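Local coordinates for protein putative trimethylamine methyltransferase (Rhizobium meliloti, PDB 4YYC) that probably acts as a methyltransferase of the trimethylamine methyltransferase (MttB) family, at residues 68-73 and 297-302; 225-230 and 506-511; 407-412 and 479-484. All blocks are in the same frame, centred on the assembly; numbering follows the deposited sequence. Where two conformers were deposited one is given.

In the fold
From the N terminus, residues 68-73 open contact 1 on helix 56-73. Residues 225-230 then open contact 2, before residues 297-302 close contact 1. The two loops therefore cross. Contact 3 opens at 407-412 and closes at 479-484, all before 506-511 returns to close contact 2, so its loop lies wholly within that of contact 2. Contact 1 joins an N-terminal helix to a helix of the parallel-sheet core. Contact 2 lays the C-terminal helix on another core helix. Contact 3 pairs two late helices. Contacts 1 and 3 both touch the second subunit. They lie on opposite sides of the chain's centre, their own centres about 42 Å apart.

Contact 1: 68-73 and 297-302; sequences VVLEEI and VLAGAA
Val-297 O accepts a hydrogen bond from Ala-301 N at 2.8 Å, an ordinary helical bond in the turn that presents Leu-298 and Ala-299 to Leu-70. This turn belongs to helix 286-307, the helix of a beta-alpha-beta crossover between the parallel strands 269-277 and 313-322. The family is expected to have a TIM barrel, and these elements probably belong to it. Helix 56-73 packs on the crossover helix through Leu-70.

The contact is small, with 103 Å² buried, and wholly apolar. Leu-70 spreads its two methyls over two neighbours. Its CD1 touches Leu-298 CD1 at 3.8 Å and lies 3.9 Å from Leu-298 CB, so it rests against both the root and the end of that side chain. The two leucines cross at about a right angle. In Leu-70 the first torsion (chi1 -76°) sets CG beside the backbone N, and the fork reaches across to the other helix. The nearest CA pair is Leu-70 CA and Ala-299 CA, 8.0 Å apart.

Other parts of the chain fill in round the pair. Phe-101 of a loop and Ile-75 of strand 75-77 pack on both Leu-70 and Ala-299, while Cys-106 touches Leu-298. Two residues on from Leu-70, Glu-72 OE1 makes a salt bridge to Arg-437 of the second subunit. The other methyl of the fork, Leu-70 CD2, meets Ala-299 CB more loosely, at 4.3 Å.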
loop_
_atom_site.group_PDB
_atom_site.type_symbol
_atom_site.label_atom_id
_atom_site.label_comp_id
_atom_site.label_asym_id
_atom_site.label_seq_id
_atom_site.Cartn_x
_atom_site.Cartn_y
_atom_site.Cartn_z
ATOM N N VAL A 68 25.938 -4.398 21.331
ATOM C CA VAL A 68 26.107 -5.580 22.183
ATOM C C VAL A 68 26.343 -6.867 21.394
ATOM O O VAL A 68 27.264 -7.614 21.656
ATOM C CB VAL A 68 24.889 -5.763 23.110
ATOM C CG1 VAL A 68 24.950 -7.109 23.830
ATOM C CG2 VAL A 68 24.867 -4.621 24.121
ATOM N N VAL A 69 25.506 -7.132 20.414
ATOM C CA VAL A 69 25.686 -8.310 19.549
ATOM C C VAL A 69 27.084 -8.312 18.917
ATOM O O VAL A 69 27.778 -9.340 18.914
ATOM C CB VAL A 69 24.600 -8.323 18.456
ATOM C CG1 VAL A 69 24.916 -9.343 17.359
ATOM C CG2 VAL A 69 23.227 -8.583 19.083
ATOM N N LEU A 70 27.484 -7.167 18.367
ATOM C CA LEU A 70 28.767 -7.074 17.670
ATOM C C LEU A 70 29.964 -7.349 18.584
ATOM O O LEU A 70 30.975 -7.882 18.129
ATOM C CB LEU A 70 28.948 -5.708 17.016
ATOM C CG LEU A 70 28.151 -5.489 15.723
ATOM C CD1 LEU A 70 28.323 -4.044 15.272
ATOM C CD2 LEU A 70 28.561 -6.428 14.610
ATOM N N GLU A 71 29.868 -6.923 19.846
ATOM C CA GLU A 71 30.952 -7.159 20.783
ATOM C C GLU A 71 30.912 -8.581 21.375
ATOM O O GLU A 71 31.915 -9.279 21.355
ATOM C CB GLU A 71 30.976 -6.109 21.887
ATOM C CG GLU A 71 32.167 -6.336 22.804
ATOM C CD GLU A 71 32.331 -5.322 23.903
ATOM O OE1 GLU A 71 31.459 -4.443 24.115
ATOM O OE2 GLU A 71 33.377 -5.429 24.572
ATOM N N GLU A 72 29.780 -8.989 21.915
ATOM C CA GLU A 72 29.659 -10.267 22.624
ATOM C C GLU A 72 29.599 -11.489 21.740
ATOM O O GLU A 72 30.169 -12.507 22.065
ATOM C CB GLU A 72 28.429 -10.278 23.523
ATOM C CG GLU A 72 28.493 -9.264 24.636
ATOM C CD GLU A 72 27.274 -9.326 25.556
ATOM O OE1 GLU A 72 26.383 -10.241 25.366
ATOM O OE2 GLU A 72 27.220 -8.429 26.423
ATOM N N ILE A 73 28.899 -11.383 20.629
ATOM C CA ILE A 73 28.641 -12.535 19.751
ATOM C C ILE A 73 29.569 -12.480 18.551
ATOM O O ILE A 73 30.203 -13.480 18.231
ATOM C CB ILE A 73 27.164 -12.592 19.302
ATOM C CG1 ILE A 73 26.277 -12.724 20.544
ATOM C CG2 ILE A 73 26.961 -13.752 18.341
ATOM C CD1 ILE A 73 24.800 -12.592 20.261
ATOM N N VAL A 297 24.902 -5.300 8.891
ATOM C CA VAL A 297 25.253 -4.181 8.030
ATOM C C VAL A 297 26.422 -3.386 8.554
ATOM O O VAL A 297 27.315 -3.019 7.787
ATOM C CB VAL A 297 24.019 -3.272 7.722
ATOM C CG1 VAL A 297 24.490 -1.976 7.051
ATOM C CG2 VAL A 297 22.976 -4.023 6.917
ATOM N N LEU A 298 26.450 -3.119 9.855
ATOM C CA LEU A 298 27.598 -2.404 10.398
ATOM C C LEU A 298 28.918 -3.109 10.043
ATOM O O LEU A 298 29.865 -2.455 9.621
ATOM C CB LEU A 298 27.451 -2.224 11.924
ATOM C CG LEU A 298 26.494 -1.129 12.394
ATOM C CD1 LEU A 298 26.180 -1.273 13.864
ATOM C CD2 LEU A 298 27.057 0.261 12.130
ATOM N N ALA A 299 28.984 -4.412 10.243
ATOM C CA ALA A 299 30.223 -5.154 9.998
ATOM C C ALA A 299 30.559 -5.176 8.504
ATOM O O ALA A 299 31.690 -4.871 8.120
ATOM C CB ALA A 299 30.086 -6.542 10.553
ATOM N N GLY A 300 29.581 -5.538 7.675
ATOM C CA GLY A 300 29.852 -5.682 6.258
ATOM C C GLY A 300 30.149 -4.357 5.577
ATOM O O GLY A 300 31.031 -4.282 4.726
ATOM N N ALA A 301 29.362 -3.328 5.903
ATOM C CA ALA A 301 29.610 -2.012 5.328
ATOM C C ALA A 301 30.925 -1.438 5.807
ATOM O O ALA A 301 31.703 -0.885 5.002
ATOM C CB ALA A 301 28.461 -1.065 5.603
ATOM N N ALA A 302 31.246 -1.577 7.109
ATOM C CA ALA A 302 32.541 -1.060 7.589
ATOM C C ALA A 302 33.697 -1.761 6.919
ATOM O O ALA A 302 34.718 -1.114 6.639
ATOM C CB ALA A 302 32.645 -1.217 9.097
#

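Contact 2: 225-230 and 506-511; sequences AKILFG and DEALKE
Ile-227, Leu-509 and Ala-508 carry this helix-to-helix packing. Helix 215-229 lies, with helix 231-236, in the connection from strand 208-209 to the parallel strand 240-245, probably part of the TIM barrel expected for the family. The C-terminal helix 503-518 packs against it.

Ile-227 gives the most surface. Its branch methyl CG2 does the main work, meeting Ala-508 CB at 3.6 Å and Leu-509 CD2 at 3.7 Å. One methyl thus touches two successive residues of the other helix. A chi1 of -71° sets CG1 beside the backbone N and leaves CG2 anti to it, facing the other helix. Ile-227 CD1, at the end of the longer branch, lies 4.1 Å from Ala-508 O.

Leu-509 starts off to one side at CB, but its CD2 reaches Ile-227. The two side chains run antiparallel alongside one another. Leu-509 CD2 also lies 3.9 Å from Ile-227 CB, so it packs near the root of the isoleucine. The nearest CA pair is Ile-227 CA and Leu-509 CA, 6.7 Å apart.

The same faces continue beyond the segments. Ile-201 touches both Leu-228 and Leu-509, and Phe-512 packs on Ile-227. Tyr-198 OH of helix 192-202 is hydrogen-bonded to Asp-506 OD1.

Helix 215-229 ends just past the contact. Gly-230 breaks it with a positive phi of 103° and sits at the N-cap position of helix 231-236. Gly-230 N still bonds back to Lys-226 O at 2.8 Å.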
loop_
_atom_site.group_PDB
_atom_site.type_symbol
_atom_site.label_atom_id
_atom_site.label_comp_id
_atom_site.label_asym_id
_atom_site.label_seq_id
_atom_site.Cartn_x
_atom_site.Cartn_y
_atom_site.Cartn_z
ATOM N N ALA A 225 33.604 -2.405 -17.726
ATOM C CA ALA A 225 33.223 -1.044 -17.410
ATOM C C ALA A 225 34.288 -0.064 -17.866
ATOM O O ALA A 225 33.954 1.045 -18.369
ATOM C CB ALA A 225 32.989 -0.882 -15.916
ATOM N N LYS A 226 35.564 -0.434 -17.703
ATOM C CA LYS A 226 36.660 0.451 -18.141
ATOM C C LYS A 226 36.722 0.593 -19.640
ATOM O O LYS A 226 37.022 1.680 -20.127
ATOM C CB LYS A 226 37.999 0.007 -17.585
ATOM C CG LYS A 226 38.107 0.186 -16.098
ATOM C CD LYS A 226 39.483 -0.146 -15.519
ATOM C CE LYS A 226 39.498 0.220 -14.051
ATOM N NZ LYS A 226 40.842 0.172 -13.487
ATOM N N ILE A 227 36.444 -0.477 -20.386
ATOM C CA ILE A 227 36.300 -0.383 -21.842
ATOM C C ILE A 227 35.187 0.617 -22.226
ATOM O O ILE A 227 35.346 1.413 -23.151
ATOM C CB ILE A 227 36.028 -1.774 -22.468
ATOM C CG1 ILE A 227 37.295 -2.627 -22.381
ATOM C CG2 ILE A 227 35.591 -1.648 -23.928
ATOM C CD1 ILE A 227 37.129 -4.127 -22.455
ATOM N N LEU A 228 34.090 0.564 -21.503
ATOM C CA LEU A 228 32.906 1.381 -21.791
ATOM C C LEU A 228 33.069 2.863 -21.420
ATOM O O LEU A 228 32.747 3.740 -22.211
ATOM C CB LEU A 228 31.717 0.777 -21.066
ATOM C CG LEU A 228 30.416 1.522 -21.186
ATOM C CD1 LEU A 228 29.989 1.717 -22.635
ATOM C CD2 LEU A 228 29.359 0.758 -20.431
ATOM N N PHE A 229 33.557 3.120 -20.209
ATOM C CA PHE A 229 33.592 4.471 -19.611
ATOM C C PHE A 229 34.996 5.099 -19.574
ATOM O O PHE A 229 35.124 6.325 -19.377
ATOM C CB PHE A 229 33.159 4.370 -18.155
ATOM C CG PHE A 229 31.704 4.118 -17.952
ATOM C CD1 PHE A 229 30.808 5.168 -17.929
ATOM C CD2 PHE A 229 31.223 2.831 -17.711
ATOM C CE1 PHE A 229 29.460 4.968 -17.684
ATOM C CE2 PHE A 229 29.858 2.611 -17.496
ATOM C CZ PHE A 229 28.982 3.673 -17.487
ATOM N N GLY A 230 36.045 4.292 -19.713
ATOM C CA GLY A 230 37.419 4.756 -19.479
ATOM C C GLY A 230 37.998 4.299 -18.152
ATOM O O GLY A 230 37.268 4.186 -17.145
ATOM N N ASP A 506 31.759 -1.311 -28.783
ATOM C CA ASP A 506 31.158 -2.613 -28.995
ATOM C C ASP A 506 32.222 -3.658 -29.388
ATOM O O ASP A 506 32.295 -4.719 -28.798
ATOM C CB ASP A 506 30.077 -2.510 -30.055
ATOM C CG ASP A 506 29.124 -3.691 -30.052
ATOM O OD1 ASP A 506 29.063 -4.444 -29.057
ATOM O OD2 ASP A 506 28.396 -3.845 -31.062
ATOM N N GLU A 507 33.056 -3.322 -30.368
ATOM C CA GLU A 507 34.100 -4.227 -30.854
ATOM C C GLU A 507 35.076 -4.583 -29.732
ATOM O O GLU A 507 35.454 -5.755 -29.585
ATOM C CB GLU A 507 34.827 -3.615 -32.057
ATOM C CG GLU A 507 36.020 -4.385 -32.564
ATOM N N ALA A 508 35.492 -3.592 -28.959
ATOM C CA ALA A 508 36.403 -3.840 -27.852
ATOM C C ALA A 508 35.789 -4.728 -26.785
ATOM O O ALA A 508 36.465 -5.566 -26.201
ATOM C CB ALA A 508 36.849 -2.533 -27.226
ATOM N N LEU A 509 34.502 -4.512 -26.492
ATOM C CA LEU A 509 33.830 -5.397 -25.543
ATOM C C LEU A 509 33.760 -6.834 -26.067
ATOM O O LEU A 509 33.999 -7.757 -25.328
ATOM C CB LEU A 509 32.407 -4.895 -25.252
ATOM C CG LEU A 509 32.369 -3.617 -24.419
ATOM C CD1 LEU A 509 30.965 -2.980 -24.496
ATOM C CD2 LEU A 509 32.816 -3.900 -22.973
ATOM N N LYS A 510 33.373 -6.997 -27.330
ATOM C CA LYS A 510 33.276 -8.320 -27.927
ATOM C C LYS A 510 34.635 -8.989 -27.958
ATOM O O LYS A 510 34.726 -10.185 -27.743
ATOM C CB LYS A 510 32.757 -8.221 -29.354
ATOM C CG LYS A 510 31.308 -7.848 -29.459
ATOM C CD LYS A 510 30.973 -7.670 -30.940
ATOM C CE LYS A 510 29.484 -7.603 -31.095
ATOM N NZ LYS A 510 28.860 -8.941 -30.921
ATOM N N GLU A 511 35.684 -8.221 -28.228
ATOM C CA GLU A 511 37.053 -8.802 -28.247
ATOM C C GLU A 511 37.456 -9.289 -26.873
ATOM O O GLU A 511 38.004 -10.385 -26.751
ATOM C CB GLU A 511 38.094 -7.823 -28.783
ATOM C CG GLU A 511 38.098 -7.779 -30.294
ATOM C CD GLU A 511 39.117 -6.820 -30.877
ATOM O OE1 GLU A 511 38.756 -6.180 -31.908
ATOM O OE2 GLU A 511 40.274 -6.750 -30.351
#

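Contact 3: 407-412 and 479-484; sequences FMIDQD and KRIEQR
Ile-409 meets Ile-481 and Glu-482 where helix 404-420 packs on the first turn of helix 481-495, a helix-helix contact at the border with the second subunit. The close-packed part is buried and apolar. Ile-409 CD1 touches Ile-481 CG2 at 4.1 Å, and the two isoleucines cross obliquely. The same Ile-409 CD1 lies 4.2 Å from Glu-482 CB. Here the two side chains lie alongside with their ends in one direction, and the aliphatic root of the glutamate makes the contact. The Glu-482 chain then kinks at chi2 (-94°).

Around this patch the second subunit closes in. Its His-372 packs on Ile-409 and its Ala-368 on Ile-481. Asp-367 OD2 of that subunit accepts a hydrogen bond from Ile-481 N at the start of the helix. At the same border Arg-480 NE makes a 2.9 Å salt bridge to Glu-482 OE2 of its own chain. Arg-480 NH2 bridges Glu-482 OE2 of the second subunit, and the reverse pair repeats this. Arg-480 is modelled in two conformers, so these arginine bonds are doubtful.

The solvent side of the turn is looser. Lys-479 and Gln-483 are exposed there. Arg-484 NH1 reaches back to Lys-479 O in a weak bond.

On helix 404-420, Asp-412 OD1 is hydrogen-bonded to Tyr-460 OH and Asp-412 OD2 to Ser-462 OG. Gln-411 folds back over its own helix, and its NE2 meets a lone pair of Met-408 O, a selenomethionine carbonyl, at 3.0 Å.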
loop_
_atom_site.group_PDB
_atom_site.type_symbol
_atom_site.label_atom_id
_atom_site.label_comp_id
_atom_site.label_asym_id
_atom_site.label_seq_id
_atom_site.Cartn_x
_atom_site.Cartn_y
_atom_site.Cartn_z
ATOM N N PHE A 407 6.094 -8.250 -14.548
ATOM C CA PHE A 407 6.938 -7.097 -14.762
ATOM C C PHE A 407 6.129 -5.912 -15.284
ATOM O O PHE A 407 6.281 -4.789 -14.824
ATOM C CB PHE A 407 8.060 -7.450 -15.759
ATOM C CG PHE A 407 9.009 -6.325 -15.989
ATOM C CD1 PHE A 407 8.711 -5.296 -16.911
ATOM C CD2 PHE A 407 10.208 -6.277 -15.290
ATOM C CE1 PHE A 407 9.599 -4.245 -17.104
ATOM C CE2 PHE A 407 11.114 -5.224 -15.530
ATOM C CZ PHE A 407 10.791 -4.218 -16.402
HETATM N N MSE A 408 5.255 -6.168 -16.259
HETATM C CA MSE A 408 4.455 -5.071 -16.855
HETATM C C MSE A 408 3.494 -4.460 -15.866
HETATM O O MSE A 408 3.316 -3.237 -15.818
HETATM C CB MSE A 408 3.723 -5.572 -18.099
HETATM C CG MSE A 408 4.648 -6.094 -19.203
HETATM SE SE MSE A 408 5.894 -4.731 -19.839
HETATM C CE MSE A 408 4.551 -3.478 -20.496
ATOM N N ILE A 409 2.873 -5.300 -15.052
ATOM C CA ILE A 409 1.910 -4.806 -14.044
ATOM C C ILE A 409 2.656 -3.982 -12.986
ATOM O O ILE A 409 2.245 -2.868 -12.612
ATOM C CB ILE A 409 1.167 -5.976 -13.361
ATOM C CG1 ILE A 409 0.296 -6.720 -14.382
ATOM C CG2 ILE A 409 0.354 -5.493 -12.127
ATOM C CD1 ILE A 409 -0.182 -8.077 -13.880
ATOM N N ASP A 410 3.800 -4.497 -12.554
ATOM C CA ASP A 410 4.567 -3.823 -11.523
ATOM C C ASP A 410 5.134 -2.491 -12.023
ATOM O O ASP A 410 5.137 -1.496 -11.284
ATOM C CB ASP A 410 5.754 -4.678 -11.051
ATOM C CG ASP A 410 5.368 -5.937 -10.304
ATOM O OD1 ASP A 410 4.286 -5.971 -9.680
ATOM O OD2 ASP A 410 6.241 -6.890 -10.229
ATOM N N GLN A 411 5.666 -2.465 -13.224
ATOM C CA GLN A 411 6.260 -1.213 -13.710
ATOM C C GLN A 411 5.243 -0.078 -13.821
ATOM O O GLN A 411 5.596 1.111 -13.686
ATOM C CB GLN A 411 7.102 -1.414 -14.992
ATOM C CG GLN A 411 6.357 -1.788 -16.228
ATOM C CD GLN A 411 5.673 -0.648 -16.922
ATOM O OE1 GLN A 411 6.235 0.426 -17.086
ATOM N NE2 GLN A 411 4.431 -0.858 -17.315
ATOM N N ASP A 412 4.001 -0.448 -14.087
ATOM C CA ASP A 412 2.899 0.505 -14.090
ATOM C C ASP A 412 2.714 1.109 -12.688
ATOM O O ASP A 412 2.628 2.348 -12.522
ATOM C CB ASP A 412 1.656 -0.208 -14.621
ATOM C CG ASP A 412 0.463 0.660 -14.710
ATOM O OD1 ASP A 412 0.606 1.892 -14.955
ATOM O OD2 ASP A 412 -0.660 0.112 -14.550
ATOM N N LYS A 479 -11.250 -9.598 -20.107
ATOM C CA LYS A 479 -9.810 -9.794 -19.878
ATOM C C LYS A 479 -9.343 -9.388 -18.490
ATOM O O LYS A 479 -9.692 -8.310 -17.989
ATOM C CB LYS A 479 -9.010 -9.021 -20.915
ATOM C CG LYS A 479 -9.170 -9.483 -22.346
ATOM C CD LYS A 479 -8.401 -8.644 -23.305
ATOM C CE LYS A 479 -8.556 -9.221 -24.715
ATOM N NZ LYS A 479 -7.791 -8.465 -25.715
ATOM N N ARG A 480 -8.512 -10.233 -17.915
ATOM C CA ARG A 480 -7.806 -9.880 -16.697
ATOM C C ARG A 480 -6.585 -9.028 -17.076
ATOM O O ARG A 480 -6.092 -9.039 -18.202
ATOM C CB ARG A 480 -7.407 -11.142 -15.952
ATOM C CG ARG A 480 -8.610 -11.920 -15.489
ATOM C CD ARG A 480 -8.202 -13.301 -15.034
ATOM N NE ARG A 480 -7.226 -13.263 -13.961
ATOM C CZ ARG A 480 -7.512 -13.159 -12.664
ATOM N NH1 ARG A 480 -6.530 -13.132 -11.793
ATOM N NH2 ARG A 480 -8.759 -13.087 -12.238
ATOM N N ILE A 481 -6.091 -8.272 -16.122
ATOM C CA ILE A 481 -5.003 -7.345 -16.385
ATOM C C ILE A 481 -3.762 -8.048 -16.947
ATOM O O ILE A 481 -3.093 -7.466 -17.792
ATOM C CB ILE A 481 -4.679 -6.480 -15.155
ATOM C CG1 ILE A 481 -3.674 -5.373 -15.540
ATOM C CG2 ILE A 481 -4.169 -7.331 -13.973
ATOM C CD1 ILE A 481 -3.498 -4.319 -14.458
ATOM N N GLU A 482 -3.500 -9.265 -16.520
ATOM C CA GLU A 482 -2.283 -9.940 -16.996
ATOM C C GLU A 482 -2.361 -10.259 -18.481
ATOM O O GLU A 482 -1.321 -10.330 -19.137
ATOM C CB GLU A 482 -1.913 -11.132 -16.148
ATOM C CG GLU A 482 -2.875 -12.286 -16.230
ATOM C CD GLU A 482 -3.921 -12.229 -15.114
ATOM O OE1 GLU A 482 -4.278 -11.112 -14.708
ATOM O OE2 GLU A 482 -4.416 -13.296 -14.700
ATOM N N GLN A 483 -3.569 -10.411 -19.031
ATOM C CA GLN A 483 -3.742 -10.614 -20.468
ATOM C C GLN A 483 -3.382 -9.329 -21.214
ATOM O O GLN A 483 -2.704 -9.378 -22.258
ATOM C CB GLN A 483 -5.173 -11.071 -20.804
ATOM C CG GLN A 483 -5.565 -12.443 -20.257
ATOM C CD GLN A 483 -7.050 -12.699 -20.427
ATOM O OE1 GLN A 483 -7.849 -12.503 -19.522
ATOM N NE2 GLN A 483 -7.426 -13.115 -21.625
ATOM N N ARG A 484 -3.855 -8.185 -20.707
ATOM C CA ARG A 484 -3.469 -6.916 -21.298
ATOM C C ARG A 484 -1.939 -6.661 -21.139
ATOM O O ARG A 484 -1.305 -6.079 -22.029
ATOM C CB ARG A 484 -4.330 -5.761 -20.771
ATOM C CG ARG A 484 -5.827 -5.883 -21.074
ATOM C CD ARG A 484 -6.593 -4.601 -20.731
ATOM N NE ARG A 484 -6.584 -4.365 -19.286
ATOM C CZ ARG A 484 -7.256 -5.026 -18.357
ATOM N NH1 ARG A 484 -8.152 -5.961 -18.661
ATOM N NH2 ARG A 484 -7.033 -4.731 -17.102
#